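DegV domain-containing protein spr0652 (Streptococcus pneumoniae, PDB 6CNG) binds linoleic acid, and may bind other long-chain fatty acids and take part in lipid transport or fatty acid metabolism. Local coordinates at residues 228-239 and 259-270. Numbering follows the deposited sequence.
Sequences SKKSVQAAYDEL and CCQQLSERIRET
Tyr236 of helix 228-242 is the knob in a knob-into-hole contact with helix 257-270, seated among Leu263, Arg266, Ile267 and Thr270. The two helices lie side by side on one face of the mixed sheet of the DegV fold that includes strands 247-253, 275-280 and 294-300, away from the fatty acid and sodium sites. Their axes run 10.0 Å apart at closest and cross at -41°, and the CA atoms of Val232 and Leu263 come nearest each other. Between the helices the packing is apolar: Leu263 CD1 meets Val232 CG1 at 3.8 Å, its CD2 reaches Ala235 CB, and the methyls Leu239 CD1 and Ile267 CD1 press together at a tight 3.5 Å. On the sheet side, Leu263 touches Met251 and Met296, and Ile267 touches Ile249 and Ile276. At the N-terminal end of the pair, Ser228 OG comes within 3.1 Å of Cys259 SG. On the outer side the contact turns polar. The Arg266 chain, bent at chi2 and chi3, reaches over to helix 228-242 and lays its guanidinium flat over one face of the Tyr236 ring, planes 15° apart, a cation-pi stack with Arg266 CZ 3.6 Å from the ring centroid. Water 1 accepts from Arg266 NH2 at 2.6 Å, and Gln233 NE2 donates to Asp237 OD1 in the next helical turn. With CG anti to the backbone N (chi1 171°), Tyr236 extends across the groove, and its OH shares a 2.6 Å hydrogen bond with Thr270 OG1, which lies in the ring plane.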
loop_
_atom_site.group_PDB
_atom_site.type_symbol
_atom_site.label_atom_id
_atom_site.label_comp_id
_atom_site.label_asym_id
_atom_site.label_seq_id
_atom_site.Cartn_x
_atom_site.Cartn_y
_atom_site.Cartn_z
ATOM N N SER A 228 11.468 3.901 -20.103
ATOM C CA SER A 228 10.987 2.662 -19.509
ATOM C C SER A 228 12.137 1.712 -19.240
ATOM O O SER A 228 12.464 1.452 -18.085
ATOM C CB SER A 228 9.972 1.980 -20.418
ATOM O OG SER A 228 9.683 0.673 -19.946
ATOM N N LYS A 229 12.776 1.208 -20.298
ATOM C CA LYS A 229 13.802 0.183 -20.126
ATOM C C LYS A 229 14.814 0.553 -19.053
ATOM O O LYS A 229 15.297 -0.318 -18.323
ATOM C CB LYS A 229 14.501 -0.115 -21.454
ATOM C CG LYS A 229 13.528 -0.468 -22.589
ATOM C CD LYS A 229 12.592 -1.648 -22.241
ATOM C CE LYS A 229 11.592 -1.979 -23.383
ATOM N NZ LYS A 229 10.458 -1.003 -23.532
ATOM N N LYS A 230 15.151 1.842 -18.947
ATOM C CA LYS A 230 15.975 2.300 -17.836
ATOM C C LYS A 230 15.214 2.231 -16.514
ATOM O O LYS A 230 15.826 2.024 -15.466
ATOM C CB LYS A 230 16.494 3.717 -18.102
ATOM C CG LYS A 230 17.221 3.865 -19.414
ATOM C CD LYS A 230 18.470 3.034 -19.471
ATOM C CE LYS A 230 19.114 3.081 -20.856
ATOM N NZ LYS A 230 20.016 1.910 -21.140
ATOM N N SER A 231 13.891 2.381 -16.544
ATOM C CA SER A 231 13.109 2.239 -15.320
ATOM C C SER A 231 13.147 0.803 -14.814
ATOM O O SER A 231 13.247 0.559 -13.605
ATOM C CB SER A 231 11.650 2.648 -15.554
ATOM O OG SER A 231 11.519 4.039 -15.729
ATOM N N VAL A 232 13.063 -0.170 -15.720
ATOM C CA VAL A 232 13.092 -1.554 -15.271
ATOM C C VAL A 232 14.465 -1.903 -14.720
ATOM O O VAL A 232 14.577 -2.477 -13.635
ATOM C CB VAL A 232 12.625 -2.516 -16.372
ATOM C CG1 VAL A 232 12.869 -3.969 -15.943
ATOM C CG2 VAL A 232 11.154 -2.289 -16.641
ATOM N N GLN A 233 15.526 -1.549 -15.454
ATOM C CA GLN A 233 16.872 -1.827 -14.969
ATOM C C GLN A 233 17.096 -1.225 -13.584
ATOM O O GLN A 233 17.650 -1.882 -12.700
ATOM C CB GLN A 233 17.903 -1.317 -15.975
ATOM C CG GLN A 233 19.360 -1.718 -15.671
ATOM C CD GLN A 233 19.648 -3.205 -15.839
ATOM O OE1 GLN A 233 19.434 -3.796 -16.915
ATOM N NE2 GLN A 233 20.185 -3.810 -14.781
ATOM N N ALA A 234 16.662 0.018 -13.379
ATOM C CA ALA A 234 16.871 0.678 -12.099
ATOM C C ALA A 234 16.137 -0.050 -10.997
ATOM O O ALA A 234 16.672 -0.235 -9.907
ATOM C CB ALA A 234 16.382 2.122 -12.166
ATOM N N ALA A 235 14.901 -0.454 -11.264
ATOM C CA ALA A 235 14.107 -1.160 -10.274
ATOM C C ALA A 235 14.706 -2.520 -9.943
ATOM O O ALA A 235 14.698 -2.941 -8.794
ATOM C CB ALA A 235 12.690 -1.306 -10.799
ATOM N N TYR A 236 15.218 -3.224 -10.939
ATOM C CA TYR A 236 15.905 -4.482 -10.691
ATOM C C TYR A 236 17.173 -4.255 -9.890
ATOM O O TYR A 236 17.426 -4.958 -8.917
ATOM C CB TYR A 236 16.239 -5.103 -12.042
ATOM C CG TYR A 236 17.132 -6.311 -12.038
ATOM C CD1 TYR A 236 16.594 -7.576 -12.007
ATOM C CD2 TYR A 236 18.504 -6.192 -12.119
ATOM C CE1 TYR A 236 17.405 -8.696 -12.022
ATOM C CE2 TYR A 236 19.316 -7.303 -12.142
ATOM C CZ TYR A 236 18.749 -8.556 -12.089
ATOM O OH TYR A 236 19.500 -9.696 -12.123
ATOM N N ASP A 237 17.989 -3.283 -10.295
ATOM C CA ASP A 237 19.217 -2.995 -9.567
ATOM C C ASP A 237 18.914 -2.615 -8.131
ATOM O O ASP A 237 19.574 -3.076 -7.204
ATOM C CB ASP A 237 19.959 -1.851 -10.243
ATOM C CG ASP A 237 20.534 -2.231 -11.588
ATOM O OD1 ASP A 237 20.765 -3.415 -11.842
ATOM O OD2 ASP A 237 20.793 -1.329 -12.399
ATOM N N GLU A 238 17.923 -1.777 -7.919
ATOM C CA GLU A 238 17.635 -1.361 -6.553
ATOM C C GLU A 238 17.139 -2.527 -5.727
ATOM O O GLU A 238 17.396 -2.593 -4.531
ATOM C CB GLU A 238 16.611 -0.216 -6.508
ATOM C CG GLU A 238 17.050 1.122 -7.161
ATOM C CD GLU A 238 18.306 1.777 -6.564
ATOM O OE1 GLU A 238 18.591 1.616 -5.355
ATOM O OE2 GLU A 238 19.003 2.450 -7.334
ATOM N N LEU A 239 16.424 -3.451 -6.345
ATOM C CA LEU A 239 16.001 -4.629 -5.613
ATOM C C LEU A 239 17.209 -5.437 -5.159
ATOM O O LEU A 239 17.296 -5.871 -4.009
ATOM C CB LEU A 239 15.142 -5.483 -6.525
ATOM C CG LEU A 239 13.635 -5.380 -6.473
ATOM C CD1 LEU A 239 13.125 -6.228 -7.591
ATOM C CD2 LEU A 239 13.094 -5.852 -5.160
ATOM N N CYS A 259 5.426 -3.274 -18.084
ATOM C CA CYS A 259 6.689 -3.063 -17.386
ATOM C C CYS A 259 6.803 -4.002 -16.202
ATOM O O CYS A 259 7.907 -4.441 -15.851
ATOM C CB CYS A 259 6.844 -1.609 -16.952
ATOM S SG CYS A 259 7.382 -0.519 -18.292
ATOM N N CYS A 260 5.668 -4.377 -15.629
ATOM C CA CYS A 260 5.667 -5.355 -14.555
ATOM C C CYS A 260 5.961 -6.771 -15.045
ATOM O O CYS A 260 6.653 -7.512 -14.358
ATOM C CB CYS A 260 4.347 -5.309 -13.814
ATOM S SG CYS A 260 4.129 -3.840 -12.815
ATOM N N GLN A 261 5.446 -7.180 -16.215
ATOM C CA GLN A 261 5.780 -8.507 -16.722
ATOM C C GLN A 261 7.250 -8.599 -17.115
ATOM O O GLN A 261 7.871 -9.641 -16.903
ATOM C CB GLN A 261 4.825 -8.930 -17.850
ATOM C CG GLN A 261 5.162 -10.290 -18.546
ATOM C CD GLN A 261 5.151 -11.563 -17.628
ATOM O OE1 GLN A 261 4.649 -11.544 -16.508
ATOM N NE2 GLN A 261 5.710 -12.659 -18.131
ATOM N N GLN A 262 7.843 -7.525 -17.640
ATOM C CA GLN A 262 9.232 -7.598 -18.072
ATOM C C GLN A 262 10.181 -7.586 -16.886
ATOM O O GLN A 262 11.237 -8.224 -16.933
ATOM C CB GLN A 262 9.565 -6.448 -19.013
ATOM C CG GLN A 262 8.718 -6.407 -20.316
ATOM C CD GLN A 262 9.433 -6.969 -21.548
ATOM O OE1 GLN A 262 10.622 -7.286 -21.499
ATOM N NE2 GLN A 262 8.705 -7.095 -22.656
ATOM N N LEU A 263 9.829 -6.835 -15.839
ATOM C CA LEU A 263 10.583 -6.883 -14.593
ATOM C C LEU A 263 10.457 -8.249 -13.928
ATOM O O LEU A 263 11.459 -8.807 -13.466
ATOM C CB LEU A 263 10.109 -5.757 -13.668
ATOM C CG LEU A 263 10.764 -5.569 -12.298
ATOM C CD1 LEU A 263 12.239 -5.331 -12.413
ATOM C CD2 LEU A 263 10.125 -4.421 -11.593
ATOM N N SER A 264 9.238 -8.816 -13.911
ATOM C CA SER A 264 8.990 -10.123 -13.300
ATOM C C SER A 264 9.821 -11.211 -13.956
ATOM O O SER A 264 10.414 -12.050 -13.276
ATOM C CB SER A 264 7.499 -10.455 -13.392
ATOM O OG SER A 264 7.232 -11.815 -13.124
ATOM N N GLU A 265 9.848 -11.235 -15.280
ATOM C CA GLU A 265 10.679 -12.213 -15.967
ATOM C C GLU A 265 12.140 -12.064 -15.566
ATOM O O GLU A 265 12.778 -13.050 -15.212
ATOM C CB GLU A 265 10.477 -12.124 -17.476
ATOM C CG GLU A 265 9.181 -12.771 -17.971
ATOM C CD GLU A 265 9.126 -14.292 -17.754
ATOM O OE1 GLU A 265 8.006 -14.839 -17.582
ATOM O OE2 GLU A 265 10.193 -14.952 -17.747
ATOM N N ARG A 266 12.677 -10.836 -15.598
ATOM C CA ARG A 266 14.077 -10.608 -15.236
ATOM C C ARG A 266 14.371 -11.112 -13.838
ATOM O O ARG A 266 15.423 -11.708 -13.589
ATOM C CB ARG A 266 14.407 -9.116 -15.260
ATOM C CG ARG A 266 15.248 -8.658 -16.396
ATOM C CD ARG A 266 16.344 -7.703 -15.964
ATOM N NE ARG A 266 17.573 -8.420 -15.627
ATOM C CZ ARG A 266 18.768 -7.851 -15.526
ATOM N NH1 ARG A 266 18.890 -6.543 -15.740
ATOM N NH2 ARG A 266 19.836 -8.595 -15.222
ATOM N N ILE A 267 13.476 -10.834 -12.905
ATOM C CA ILE A 267 13.666 -11.289 -11.544
ATOM C C ILE A 267 13.605 -12.794 -11.469
ATOM O O ILE A 267 14.376 -13.421 -10.730
ATOM C CB ILE A 267 12.604 -10.665 -10.632
ATOM C CG1 ILE A 267 12.817 -9.168 -10.601
ATOM C CG2 ILE A 267 12.685 -11.294 -9.257
ATOM C CD1 ILE A 267 11.651 -8.367 -9.936
ATOM N N ARG A 268 12.689 -13.404 -12.225
ATOM C CA ARG A 268 12.580 -14.852 -12.202
ATOM C C ARG A 268 13.748 -15.493 -12.909
ATOM O O ARG A 268 14.157 -16.596 -12.553
ATOM C CB ARG A 268 11.293 -15.323 -12.851
ATOM C CG ARG A 268 10.073 -15.096 -11.986
ATOM C CD ARG A 268 8.821 -15.809 -12.513
ATOM N NE ARG A 268 8.028 -14.938 -13.361
ATOM C CZ ARG A 268 7.972 -15.015 -14.684
ATOM N NH1 ARG A 268 8.656 -15.946 -15.346
ATOM N NH2 ARG A 268 7.211 -14.150 -15.340
ATOM N N GLU A 269 14.289 -14.821 -13.913
ATOM C CA GLU A 269 15.483 -15.332 -14.566
ATOM C C GLU A 269 16.649 -15.380 -13.592
ATOM O O GLU A 269 17.405 -16.360 -13.568
ATOM C CB GLU A 269 15.785 -14.486 -15.793
ATOM C CG GLU A 269 14.821 -14.809 -16.900
ATOM C CD GLU A 269 14.807 -13.803 -18.009
ATOM O OE1 GLU A 269 15.491 -12.785 -17.949
ATOM O OE2 GLU A 269 14.066 -14.025 -18.968
ATOM N N THR A 270 16.783 -14.351 -12.751
ATOM C CA THR A 270 17.869 -14.295 -11.782
ATOM C C THR A 270 17.584 -15.127 -10.535
ATOM O O THR A 270 18.498 -15.745 -9.978
ATOM C CB THR A 270 18.119 -12.850 -11.366
ATOM O OG1 THR A 270 18.409 -12.050 -12.512
ATOM C CG2 THR A 270 19.263 -12.799 -10.448
HETATM O O HOH W 1 21.679 -6.766 -15.473
#